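Local coordinates for protein lactaldehyde dehydrogenase (Methanocaldococcus jannaschii, PDB 3PQA) that catalyses the NAD-dependent oxidation of lactaldehyde to lactate for coenzyme F420 biosynthesis, working as a homotetramer of the aldehyde dehydrogenase family, at residues B[276-281]-B[423-428]; B[397-402]-B[419-424]; B[63-68]-B[178-183]; B[100-105]-B[150-155]. All blocks are in the same frame, centred on the assembly; numbering follows the deposited sequence.

In the fold
Interactions 1 and 2 lie in the catalytic half of the chain, where they share Asp423 and Ser424 and touch directly, Ser425 packing on Ala398. Interactions 3 and 4 lie together, across the chain's centre from interaction 1, their centres about 12 Å apart, and meet through Ile65 on Phe102 and Ile180 on Ile151. Chemistry follows place. Interaction 2 is buried strand pairing by backbone bonds, finished by an asparagine amide; interaction 1, also buried, joins a loop leading into a strand to a second loop, with one hydroxyl bond beside the active site. Interaction 4 is wholly apolar and buried between two helices, whereas interaction 3, nearer the surface, adds an amide network to its isoleucine core.

Interaction 1 of 4, residues B[276-281]-B[423-428]; sequences ISVGMI and DSSLFR
Ile276 lies over the turn formed by Ser424 to Phe427, and its side chain meets that turn atom by atom. CB sits 3.4 Å from Ser425 O, and CG2 stays near the same carbonyl. CG1, wedged between backbone N and carbonyl carbon (chi1 50°), packs against Leu426 CD1 at 4.1 Å. From there the extended chain carries CD1 to 3.1 Å from Leu426 O, a tight approach, and on to Arg428 CB at 4.0 Å. At the backbone, Ser425 OG donates to Ile276 O over 2.8 Å, tilted 30° from the carbonyl plane, while Ser425 O accepts from His396. Shortened to an alanine, Ile276 would probably open a gap over the Leu426 carbonyl and take from Leu426 CD1 its contact with CG1. Within the type I turn, Ser424 OG accepts from Leu426 N at 3.1 Å, making an ST turn, and Val278 CG2 packs on Ser424 CB at 4.1 Å. Ile276 directly follows Cys275, and the side chain of Arg428 lies about 6 Å from that of Glu241; Cys275 and Glu241 are active-site residues by similarity, so the contact joins the loop after the probable nucleophile to a neighbouring loop of the aldehyde dehydrogenase catalytic domain.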
loop_
_atom_site.group_PDB
_atom_site.type_symbol
_atom_site.label_atom_id
_atom_site.label_comp_id
_atom_site.label_asym_id
_atom_site.label_seq_id
_atom_site.Cartn_x
_atom_site.Cartn_y
_atom_site.Cartn_z
ATOM N N ILE B 276 -3.201 27.345 -9.835
ATOM C CA ILE B 276 -1.940 27.356 -9.070
ATOM C C ILE B 276 -0.912 28.420 -9.529
ATOM O O ILE B 276 0.259 28.383 -9.124
ATOM C CB ILE B 276 -1.286 25.944 -8.999
ATOM C CG1 ILE B 276 -1.178 25.309 -10.386
ATOM C CG2 ILE B 276 -2.067 25.047 -8.035
ATOM C CD1 ILE B 276 -0.482 23.946 -10.383
ATOM N N SER B 277 -1.367 29.360 -10.360
ATOM C CA SER B 277 -0.575 30.535 -10.744
ATOM C C SER B 277 -0.085 31.308 -9.527
ATOM O O SER B 277 -0.717 31.306 -8.464
ATOM C CB SER B 277 -1.410 31.502 -11.610
ATOM O OG SER B 277 -1.742 30.920 -12.856
ATOM N N VAL B 278 1.071 31.940 -9.680
ATOM C CA VAL B 278 1.650 32.755 -8.628
ATOM C C VAL B 278 0.663 33.885 -8.306
ATOM O O VAL B 278 0.270 34.646 -9.200
ATOM C CB VAL B 278 3.005 33.347 -9.090
ATOM C CG1 VAL B 278 3.518 34.444 -8.120
ATOM C CG2 VAL B 278 4.045 32.218 -9.277
ATOM N N GLY B 279 0.276 33.975 -7.032
ATOM C CA GLY B 279 -0.667 34.997 -6.543
ATOM C C GLY B 279 0.023 36.135 -5.817
ATOM O O GLY B 279 -0.471 37.276 -5.814
ATOM N N MET B 280 1.135 35.831 -5.157
ATOM C CA MET B 280 1.955 36.874 -4.519
ATOM C C MET B 280 3.364 36.344 -4.355
ATOM O O MET B 280 3.565 35.127 -4.256
ATOM C CB MET B 280 1.348 37.329 -3.161
ATOM C CG MET B 280 1.334 36.302 -2.004
ATOM S SD MET B 280 0.560 36.891 -0.443
ATOM C CE MET B 280 -0.942 35.881 -0.377
ATOM N N ILE B 281 4.341 37.244 -4.368
ATOM C CA ILE B 281 5.728 36.849 -4.094
ATOM C C ILE B 281 6.120 37.581 -2.821
ATOM O O ILE B 281 5.979 38.816 -2.758
ATOM C CB ILE B 281 6.706 37.220 -5.257
ATOM C CG1 ILE B 281 6.290 36.516 -6.553
ATOM C CG2 ILE B 281 8.176 36.891 -4.890
ATOM C CD1 ILE B 281 7.116 36.904 -7.778
ATOM N N ASP B 423 10.808 25.511 -6.870
ATOM C CA ASP B 423 10.079 25.786 -8.116
ATOM C C ASP B 423 8.834 26.554 -7.677
ATOM O O ASP B 423 8.542 26.589 -6.479
ATOM C CB ASP B 423 9.736 24.480 -8.859
ATOM C CG ASP B 423 9.319 24.701 -10.314
ATOM O OD1 ASP B 423 9.312 25.853 -10.799
ATOM O OD2 ASP B 423 8.990 23.692 -10.973
ATOM N N SER B 424 8.119 27.195 -8.604
ATOM C CA SER B 424 6.971 28.037 -8.216
ATOM C C SER B 424 5.762 27.175 -7.858
ATOM O O SER B 424 5.770 25.959 -8.053
ATOM C CB SER B 424 6.578 29.010 -9.340
ATOM O OG SER B 424 5.765 28.346 -10.298
ATOM N N SER B 425 4.712 27.834 -7.369
ATOM C CA SER B 425 3.449 27.170 -7.048
ATOM C C SER B 425 2.818 26.473 -8.250
ATOM O O SER B 425 2.000 25.559 -8.075
ATOM C CB SER B 425 2.458 28.169 -6.454
ATOM O OG SER B 425 2.227 29.246 -7.337
ATOM N N LEU B 426 3.190 26.898 -9.460
ATOM C CA LEU B 426 2.598 26.340 -10.704
ATOM C C LEU B 426 2.901 24.851 -10.964
ATOM O O LEU B 426 2.245 24.202 -11.806
ATOM C CB LEU B 426 2.994 27.213 -11.907
ATOM C CG LEU B 426 2.306 26.933 -13.234
ATOM C CD1 LEU B 426 0.893 27.493 -13.222
ATOM C CD2 LEU B 426 3.096 27.563 -14.356
ATOM N N PHE B 427 3.830 24.279 -10.216
ATOM C CA PHE B 427 4.203 22.894 -10.455
ATOM C C PHE B 427 3.078 21.883 -10.156
ATOM O O PHE B 427 2.482 21.901 -9.090
ATOM C CB PHE B 427 5.462 22.513 -9.674
ATOM C CG PHE B 427 5.902 21.112 -9.946
ATOM C CD1 PHE B 427 6.621 20.819 -11.098
ATOM C CD2 PHE B 427 5.518 20.069 -9.103
ATOM C CE1 PHE B 427 7.000 19.507 -11.380
ATOM C CE2 PHE B 427 5.890 18.761 -9.387
ATOM C CZ PHE B 427 6.629 18.481 -10.528
ATOM N N ARG B 428 2.784 21.022 -11.122
ATOM C CA ARG B 428 1.946 19.850 -10.876
ATOM C C ARG B 428 2.412 18.693 -11.750
ATOM O O ARG B 428 2.354 18.783 -12.975
ATOM C CB ARG B 428 0.467 20.137 -11.165
ATOM C CG ARG B 428 -0.414 18.903 -10.989
ATOM C CD ARG B 428 -1.732 19.059 -11.697
ATOM N NE ARG B 428 -2.594 17.893 -11.452
ATOM C CZ ARG B 428 -3.878 17.809 -11.784
ATOM N NH1 ARG B 428 -4.508 18.830 -12.386
ATOM N NH2 ARG B 428 -4.550 16.700 -11.489
#

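Interaction 2 of 4, residues B[397-402]-B[419-424]; sequences SAIFTN and VVINDS
Parallel strand pairing joins 397-400 to 419-421 in the sheet of the catalytic domain, Ser397, Ala398 and Ile399 standing beside Val419, Val420 and Ile421. Val420 N donates to Ser397 O, Ile399 N to Val420 O at 2.9 Å, and Asn422 N to Ile399 O at 2.8 Å, the last nearly straight (170°). On one face Ile399 and Ile421 lie side by side, CG2 of the former 3.6 Å from CG1 of the latter; Ala398 and Val420 share the other. The strands are the two arms of a right-handed beta-alpha-beta crossover through helix 404-413, whose Phe410 and Ser407 cover the isoleucine face. Beyond the strands, the Asn422 side chain continues the bonding to residues 397-402. Its OD1 accepts from Thr401 N at 3.0 Å, and its ND2, with the acceptor close to its amide plane, donates to Thr401 O at 2.8 Å, so two bonds fix the amide's rotation. Phe400 CG lies anti to its carbonyl carbon (chi1 -67°), which carries CZ to 3.3 Å from Asp423 C, the ring meeting the Asn422-Asp423 backbone obliquely and packing on helix 256-268. Residues 419-421 pair in parallel with a strand of a second subunit, continuing the sheet across the interface.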
loop_
_atom_site.group_PDB
_atom_site.type_symbol
_atom_site.label_atom_id
_atom_site.label_comp_id
_atom_site.label_asym_id
_atom_site.label_seq_id
_atom_site.Cartn_x
_atom_site.Cartn_y
_atom_site.Cartn_z
ATOM N N SER B 397 1.633 26.575 -2.414
ATOM C CA SER B 397 2.584 27.569 -1.964
ATOM C C SER B 397 3.965 27.121 -2.430
ATOM O O SER B 397 4.145 25.966 -2.836
ATOM C CB SER B 397 2.540 27.674 -0.439
ATOM O OG SER B 397 2.789 26.412 0.165
ATOM N N ALA B 398 4.930 28.029 -2.399
ATOM C CA ALA B 398 6.291 27.666 -2.810
ATOM C C ALA B 398 7.277 28.429 -1.972
ATOM O O ALA B 398 6.964 29.529 -1.485
ATOM C CB ALA B 398 6.532 27.962 -4.310
ATOM N N ILE B 399 8.455 27.839 -1.825
ATOM C CA ILE B 399 9.571 28.460 -1.120
ATOM C C ILE B 399 10.884 28.192 -1.851
ATOM O O ILE B 399 11.170 27.060 -2.258
ATOM C CB ILE B 399 9.662 27.984 0.349
ATOM C CG1 ILE B 399 10.891 28.607 1.018
ATOM C CG2 ILE B 399 9.712 26.456 0.450
ATOM C CD1 ILE B 399 10.830 28.645 2.486
ATOM N N PHE B 400 11.679 29.246 -1.998
ATOM C CA PHE B 400 12.975 29.151 -2.634
ATOM C C PHE B 400 14.002 29.380 -1.548
ATOM O O PHE B 400 14.030 30.448 -0.927
ATOM C CB PHE B 400 13.092 30.192 -3.752
ATOM C CG PHE B 400 12.164 29.928 -4.911
ATOM C CD1 PHE B 400 10.836 30.336 -4.860
ATOM C CD2 PHE B 400 12.630 29.257 -6.045
ATOM C CE1 PHE B 400 9.970 30.071 -5.921
ATOM C CE2 PHE B 400 11.776 28.991 -7.120
ATOM C CZ PHE B 400 10.446 29.421 -7.064
ATOM N N THR B 401 14.840 28.367 -1.318
ATOM C CA THR B 401 15.877 28.408 -0.291
ATOM C C THR B 401 16.807 27.227 -0.519
ATOM O O THR B 401 16.409 26.240 -1.153
ATOM C CB THR B 401 15.284 28.351 1.173
ATOM O OG1 THR B 401 16.338 28.481 2.139
ATOM C CG2 THR B 401 14.495 27.041 1.434
ATOM N N ASN B 402 18.039 27.343 -0.016
ATOM C CA ASN B 402 19.006 26.255 -0.015
ATOM C C ASN B 402 19.196 25.655 1.377
ATOM O O ASN B 402 20.052 24.799 1.571
ATOM C CB ASN B 402 20.353 26.758 -0.554
ATOM C CG ASN B 402 20.336 26.956 -2.053
ATOM O OD1 ASN B 402 19.863 26.094 -2.796
ATOM N ND2 ASN B 402 20.855 28.089 -2.510
ATOM N N VAL B 419 3.100 22.117 -1.363
ATOM C CA VAL B 419 4.224 23.006 -1.084
ATOM C C VAL B 419 5.360 22.640 -2.019
ATOM O O VAL B 419 5.866 21.494 -1.992
ATOM C CB VAL B 419 4.740 22.868 0.356
ATOM C CG1 VAL B 419 5.943 23.823 0.590
ATOM C CG2 VAL B 419 3.616 23.144 1.358
ATOM N N VAL B 420 5.786 23.613 -2.822
ATOM C CA VAL B 420 6.850 23.376 -3.803
ATOM C C VAL B 420 8.132 24.057 -3.308
ATOM O O VAL B 420 8.112 25.233 -2.969
ATOM C CB VAL B 420 6.452 23.922 -5.197
ATOM C CG1 VAL B 420 7.453 23.486 -6.282
ATOM C CG2 VAL B 420 5.042 23.469 -5.581
ATOM N N ILE B 421 9.232 23.309 -3.265
ATOM C CA ILE B 421 10.514 23.847 -2.823
ATOM C C ILE B 421 11.416 24.006 -4.049
ATOM O O ILE B 421 11.641 23.052 -4.797
ATOM C CB ILE B 421 11.159 22.951 -1.731
ATOM C CG1 ILE B 421 10.296 23.009 -0.452
ATOM C CG2 ILE B 421 12.620 23.373 -1.471
ATOM C CD1 ILE B 421 10.416 21.795 0.476
ATOM N N ASN B 422 11.863 25.239 -4.270
ATOM C CA ASN B 422 12.738 25.605 -5.391
ATOM C C ASN B 422 12.136 25.490 -6.803
ATOM O O ASN B 422 12.847 25.443 -7.802
ATOM C CB ASN B 422 14.119 24.931 -5.244
ATOM C CG ASN B 422 14.908 25.517 -4.086
ATOM O OD1 ASN B 422 14.755 26.697 -3.779
ATOM N ND2 ASN B 422 15.742 24.700 -3.428
ATOM N N ASP B 423 10.808 25.511 -6.870
ATOM C CA ASP B 423 10.079 25.786 -8.116
ATOM C C ASP B 423 8.834 26.554 -7.677
ATOM O O ASP B 423 8.542 26.589 -6.479
ATOM C CB ASP B 423 9.736 24.480 -8.859
ATOM C CG ASP B 423 9.319 24.701 -10.314
ATOM O OD1 ASP B 423 9.312 25.853 -10.799
ATOM O OD2 ASP B 423 8.990 23.692 -10.973
ATOM N N SER B 424 8.119 27.195 -8.604
ATOM C CA SER B 424 6.971 28.037 -8.216
ATOM C C SER B 424 5.762 27.175 -7.858
ATOM O O SER B 424 5.770 25.959 -8.053
ATOM C CB SER B 424 6.578 29.010 -9.340
ATOM O OG SER B 424 5.765 28.346 -10.298
#

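Interaction 3 of 4, residues B[63-68]-B[178-183]; sequences MNIAKQ and KIIENA
Ile65 forms the apolar centre, each of its branches finding a different partner on helix 178-183. CG2 meets Ile179 CG2 at 3.9 Å, CG1 reaches Ala183 CB, and CD1, at the far end of the chain, touches Ile180 CG1 at 3.8 Å. Ile179 CG2 is also covered by Gln68 CB at 3.7 Å, the two side chains running past each other in opposite directions. This is helix-helix packing within the NAD-binding half of the aldehyde dehydrogenase fold: the segments of helices 55-71 and 171-186 cross at 133° with axes 9.0 Å apart, and Phe102 and Ile151 of neighbouring helices extend the apolar layer. Toward the edge three bonds grip the carboxamide of Gln68. Its chain is extended beyond CG, which delivers NE2 to Ile179 O at 2.9 Å; that oxygen already accepts from Ala183 N in the helix, and the two donors arrive from opposite faces of its carbonyl plane. NE2 also donates to Asn64 OD1, one turn back on its own helix, from above that carbonyl plane. On the other side of the amide, Gln68 OE1 accepts from Asn182 ND2 at 3.0 Å in a straight bond (166° at the hydrogen), the two amide planes 32° apart.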
loop_
_atom_site.group_PDB
_atom_site.type_symbol
_atom_site.label_atom_id
_atom_site.label_comp_id
_atom_site.label_asym_id
_atom_site.label_seq_id
_atom_site.Cartn_x
_atom_site.Cartn_y
_atom_site.Cartn_z
ATOM N N MET B 63 -7.349 3.499 -23.859
ATOM C CA MET B 63 -6.211 3.517 -24.771
ATOM C C MET B 63 -6.576 4.091 -26.135
ATOM O O MET B 63 -5.781 4.828 -26.732
ATOM C CB MET B 63 -5.582 2.128 -24.911
ATOM C CG MET B 63 -4.826 1.675 -23.654
ATOM S SD MET B 63 -3.500 2.790 -23.121
ATOM C CE MET B 63 -2.326 2.628 -24.442
ATOM N N ASN B 64 -7.780 3.785 -26.606
ATOM C CA ASN B 64 -8.207 4.292 -27.904
ATOM C C ASN B 64 -8.489 5.784 -27.874
ATOM O O ASN B 64 -8.213 6.474 -28.832
ATOM C CB ASN B 64 -9.391 3.513 -28.473
ATOM C CG ASN B 64 -9.709 3.913 -29.916
ATOM O OD1 ASN B 64 -10.668 4.608 -30.162
ATOM N ND2 ASN B 64 -8.883 3.474 -30.855
ATOM N N ILE B 65 -9.006 6.281 -26.759
ATOM C CA ILE B 65 -9.174 7.726 -26.592
ATOM C C ILE B 65 -7.802 8.392 -26.673
ATOM O O ILE B 65 -7.622 9.380 -27.413
ATOM C CB ILE B 65 -9.915 8.069 -25.278
ATOM C CG1 ILE B 65 -11.400 7.678 -25.396
ATOM C CG2 ILE B 65 -9.781 9.555 -24.951
ATOM C CD1 ILE B 65 -12.151 7.640 -24.091
ATOM N N ALA B 66 -6.830 7.843 -25.944
ATOM C CA ALA B 66 -5.468 8.367 -26.004
ATOM C C ALA B 66 -4.921 8.341 -27.430
ATOM O O ALA B 66 -4.284 9.298 -27.875
ATOM C CB ALA B 66 -4.547 7.595 -25.073
ATOM N N LYS B 67 -5.158 7.237 -28.141
ATOM C CA LYS B 67 -4.664 7.111 -29.505
ATOM C C LYS B 67 -5.258 8.196 -30.402
ATOM O O LYS B 67 -4.535 8.843 -31.158
ATOM C CB LYS B 67 -4.953 5.718 -30.066
ATOM C CG LYS B 67 -4.389 5.483 -31.461
ATOM C CD LYS B 67 -4.541 4.036 -31.864
ATOM C CE LYS B 67 -4.179 3.834 -33.331
ATOM N NZ LYS B 67 -5.329 4.144 -34.245
ATOM N N GLN B 68 -6.568 8.403 -30.310
ATOM C CA GLN B 68 -7.225 9.441 -31.126
ATOM C C GLN B 68 -6.737 10.866 -30.839
ATOM O O GLN B 68 -6.566 11.668 -31.771
ATOM C CB GLN B 68 -8.729 9.404 -30.950
ATOM C CG GLN B 68 -9.420 8.166 -31.513
ATOM C CD GLN B 68 -10.901 8.272 -31.306
ATOM O OE1 GLN B 68 -11.552 9.140 -31.885
ATOM N NE2 GLN B 68 -11.440 7.433 -30.430
ATOM N N LYS B 178 -16.657 13.644 -29.282
ATOM C CA LYS B 178 -16.624 12.877 -30.532
ATOM C C LYS B 178 -15.613 11.722 -30.450
ATOM O O LYS B 178 -15.919 10.593 -30.845
ATOM C CB LYS B 178 -16.283 13.790 -31.710
ATOM C CG LYS B 178 -17.361 14.807 -32.043
ATOM C CD LYS B 178 -16.849 15.742 -33.128
ATOM C CE LYS B 178 -17.828 16.862 -33.417
ATOM N NZ LYS B 178 -17.207 17.817 -34.377
ATOM N N ILE B 179 -14.419 12.018 -29.928
ATOM C CA ILE B 179 -13.379 10.999 -29.703
ATOM C C ILE B 179 -13.856 9.872 -28.769
ATOM O O ILE B 179 -13.657 8.684 -29.065
ATOM C CB ILE B 179 -12.062 11.641 -29.177
ATOM C CG1 ILE B 179 -11.312 12.321 -30.328
ATOM C CG2 ILE B 179 -11.163 10.609 -28.472
ATOM C CD1 ILE B 179 -10.166 13.220 -29.883
ATOM N N ILE B 180 -14.497 10.244 -27.659
ATOM C CA ILE B 180 -15.071 9.264 -26.721
ATOM C C ILE B 180 -16.155 8.439 -27.422
ATOM O O ILE B 180 -16.160 7.210 -27.325
ATOM C CB ILE B 180 -15.641 9.950 -25.442
ATOM C CG1 ILE B 180 -14.494 10.548 -24.623
ATOM C CG2 ILE B 180 -16.462 8.951 -24.587
ATOM C CD1 ILE B 180 -14.892 11.607 -23.618
ATOM N N GLU B 181 -17.048 9.117 -28.148
ATOM C CA GLU B 181 -18.071 8.436 -28.951
ATOM C C GLU B 181 -17.456 7.393 -29.910
ATOM O O GLU B 181 -17.948 6.275 -30.007
ATOM C CB GLU B 181 -18.929 9.470 -29.694
ATOM C CG GLU B 181 -20.036 8.887 -30.563
ATOM C CD GLU B 181 -20.797 9.942 -31.353
ATOM O OE1 GLU B 181 -20.950 11.085 -30.861
ATOM O OE2 GLU B 181 -21.244 9.621 -32.475
ATOM N N ASN B 182 -16.381 7.754 -30.607
ATOM C CA ASN B 182 -15.692 6.817 -31.511
ATOM C C ASN B 182 -15.173 5.567 -30.793
ATOM O O ASN B 182 -15.291 4.450 -31.304
ATOM C CB ASN B 182 -14.529 7.498 -32.226
ATOM C CG ASN B 182 -14.986 8.556 -33.214
ATOM O OD1 ASN B 182 -16.098 8.501 -33.731
ATOM N ND2 ASN B 182 -14.126 9.528 -33.474
ATOM N N ALA B 183 -14.594 5.774 -29.614
ATOM C CA ALA B 183 -14.073 4.675 -28.799
ATOM C C ALA B 183 -15.180 3.760 -28.310
ATOM O O ALA B 183 -15.032 2.530 -28.324
ATOM C CB ALA B 183 -13.298 5.217 -27.623
#

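Interaction 4 of 4, residues B[100-105]-B[150-155]; sequences GTFKLA and KIAPAI
Ala152 CB is the centre of this contact, against Phe102 and Ala105. It lies 3.6 Å from Phe102 CD1 and as far from Ala105 CB, while the Thr101 carbonyl oxygen stands 3.9 Å from it. Further along the same side of the ring, the edge at CE1 meets Ile151, whose CG2 lies near the ring plane at 4.0 Å. With chi1 at -82°, Phe102 CG is placed beside the backbone N, and the ring reaches Ala152 and Ile151. With an alanine at Phe102, a gap would probably open beside Ala152 and Ile151 CG2 would be left without its aromatic neighbour. Nothing polar crosses between the segments. Their axes run nearly parallel, 14° apart and 8.7 Å at closest approach, and small alanines permit the 5.4 Å spacing of Phe102 CA and Ala152 CA. The contact packs helix 88-111 against helix 145-156 beside the sheet of the NAD-binding half of this aldehyde dehydrogenase fold. Further out, Leu62, Ile65 and Ile69 of helix 55-71 flank the Phe102 ring, and Ile161 of strand 160-165 backs Ile151. Thr101 OG1 is hydrogen-bonded with Asn145 OD1, tying the first helix to the start of the second.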
loop_
_atom_site.group_PDB
_atom_site.type_symbol
_atom_site.label_atom_id
_atom_site.label_comp_id
_atom_site.label_asym_id
_atom_site.label_seq_id
_atom_site.Cartn_x
_atom_site.Cartn_y
_atom_site.Cartn_z
ATOM N N GLY B 100 -1.412 11.359 -21.773
ATOM C CA GLY B 100 -0.874 10.689 -20.587
ATOM C C GLY B 100 -1.927 10.335 -19.539
ATOM O O GLY B 100 -1.885 9.257 -18.941
ATOM N N THR B 101 -2.881 11.239 -19.324
ATOM C CA THR B 101 -3.940 11.028 -18.342
ATOM C C THR B 101 -4.837 9.852 -18.726
ATOM O O THR B 101 -5.175 9.021 -17.881
ATOM C CB THR B 101 -4.747 12.336 -18.173
ATOM O OG1 THR B 101 -3.852 13.330 -17.670
ATOM C CG2 THR B 101 -5.910 12.169 -17.203
ATOM N N PHE B 102 -5.237 9.789 -20.000
ATOM C CA PHE B 102 -6.026 8.645 -20.454
ATOM C C PHE B 102 -5.239 7.339 -20.362
ATOM O O PHE B 102 -5.787 6.321 -19.943
ATOM C CB PHE B 102 -6.638 8.897 -21.844
ATOM C CG PHE B 102 -7.914 9.698 -21.789
ATOM C CD1 PHE B 102 -9.112 9.093 -21.406
ATOM C CD2 PHE B 102 -7.914 11.067 -22.091
ATOM C CE1 PHE B 102 -10.308 9.840 -21.336
ATOM C CE2 PHE B 102 -9.094 11.811 -22.019
ATOM C CZ PHE B 102 -10.286 11.198 -21.641
ATOM N N LYS B 103 -3.955 7.371 -20.723
ATOM C CA LYS B 103 -3.128 6.155 -20.626
ATOM C C LYS B 103 -2.911 5.656 -19.198
ATOM O O LYS B 103 -2.903 4.450 -18.954
ATOM C CB LYS B 103 -1.790 6.342 -21.320
ATOM C CG LYS B 103 -1.931 6.516 -22.804
ATOM C CD LYS B 103 -0.593 6.530 -23.489
ATOM C CE LYS B 103 -0.812 6.322 -24.982
ATOM N NZ LYS B 103 0.487 6.142 -25.695
ATOM N N LEU B 104 -2.749 6.586 -18.266
ATOM C CA LEU B 104 -2.569 6.240 -16.866
ATOM C C LEU B 104 -3.834 5.628 -16.285
ATOM O O LEU B 104 -3.776 4.683 -15.487
ATOM C CB LEU B 104 -2.129 7.456 -16.045
ATOM C CG LEU B 104 -1.490 7.125 -14.694
ATOM C CD1 LEU B 104 -0.296 6.197 -14.857
ATOM C CD2 LEU B 104 -1.069 8.406 -13.976
ATOM N N ALA B 105 -4.993 6.157 -16.682
ATOM C CA ALA B 105 -6.243 5.543 -16.261
ATOM C C ALA B 105 -6.359 4.101 -16.763
ATOM O O ALA B 105 -6.795 3.218 -16.014
ATOM C CB ALA B 105 -7.414 6.361 -16.748
ATOM N N LYS B 150 -11.115 14.028 -15.106
ATOM C CA LYS B 150 -12.387 13.561 -14.557
ATOM C C LYS B 150 -12.965 12.383 -15.344
ATOM O O LYS B 150 -13.427 11.402 -14.753
ATOM C CB LYS B 150 -13.415 14.692 -14.508
ATOM C CG LYS B 150 -12.983 15.893 -13.663
ATOM C CD LYS B 150 -14.117 16.898 -13.490
ATOM C CE LYS B 150 -13.592 18.239 -12.925
ATOM N NZ LYS B 150 -13.009 18.079 -11.552
ATOM N N ILE B 151 -12.979 12.507 -16.674
ATOM C CA ILE B 151 -13.475 11.448 -17.560
ATOM C C ILE B 151 -12.691 10.138 -17.455
ATOM O O ILE B 151 -13.301 9.069 -17.318
ATOM C CB ILE B 151 -13.532 11.919 -19.040
ATOM C CG1 ILE B 151 -14.478 13.121 -19.163
ATOM C CG2 ILE B 151 -13.988 10.774 -19.976
ATOM C CD1 ILE B 151 -14.382 13.834 -20.510
ATOM N N ALA B 152 -11.363 10.220 -17.550
ATOM C CA ALA B 152 -10.541 9.009 -17.545
ATOM C C ALA B 152 -10.748 8.159 -16.260
ATOM O O ALA B 152 -11.078 6.959 -16.357
ATOM C CB ALA B 152 -9.071 9.348 -17.774
ATOM N N PRO B 153 -10.603 8.769 -15.060
ATOM C CA PRO B 153 -10.914 7.971 -13.851
ATOM C C PRO B 153 -12.372 7.503 -13.732
ATOM O O PRO B 153 -12.616 6.415 -13.206
ATOM C CB PRO B 153 -10.539 8.891 -12.686
ATOM C CG PRO B 153 -10.482 10.265 -13.255
ATOM C CD PRO B 153 -10.186 10.150 -14.725
ATOM N N ALA B 154 -13.333 8.306 -14.209
ATOM C CA ALA B 154 -14.742 7.900 -14.193
ATOM C C ALA B 154 -15.008 6.648 -15.023
ATOM O O ALA B 154 -15.689 5.724 -14.563
ATOM C CB ALA B 154 -15.642 9.052 -14.653
ATOM N N ILE B 155 -14.480 6.618 -16.249
ATOM C CA ILE B 155 -14.584 5.439 -17.110
ATOM C C ILE B 155 -13.881 4.234 -16.453
ATOM O O ILE B 155 -14.432 3.128 -16.371
ATOM C CB ILE B 155 -14.018 5.704 -18.531
ATOM C CG1 ILE B 155 -14.889 6.724 -19.282
ATOM C CG2 ILE B 155 -13.919 4.397 -19.350
ATOM C CD1 ILE B 155 -14.295 7.141 -20.619
#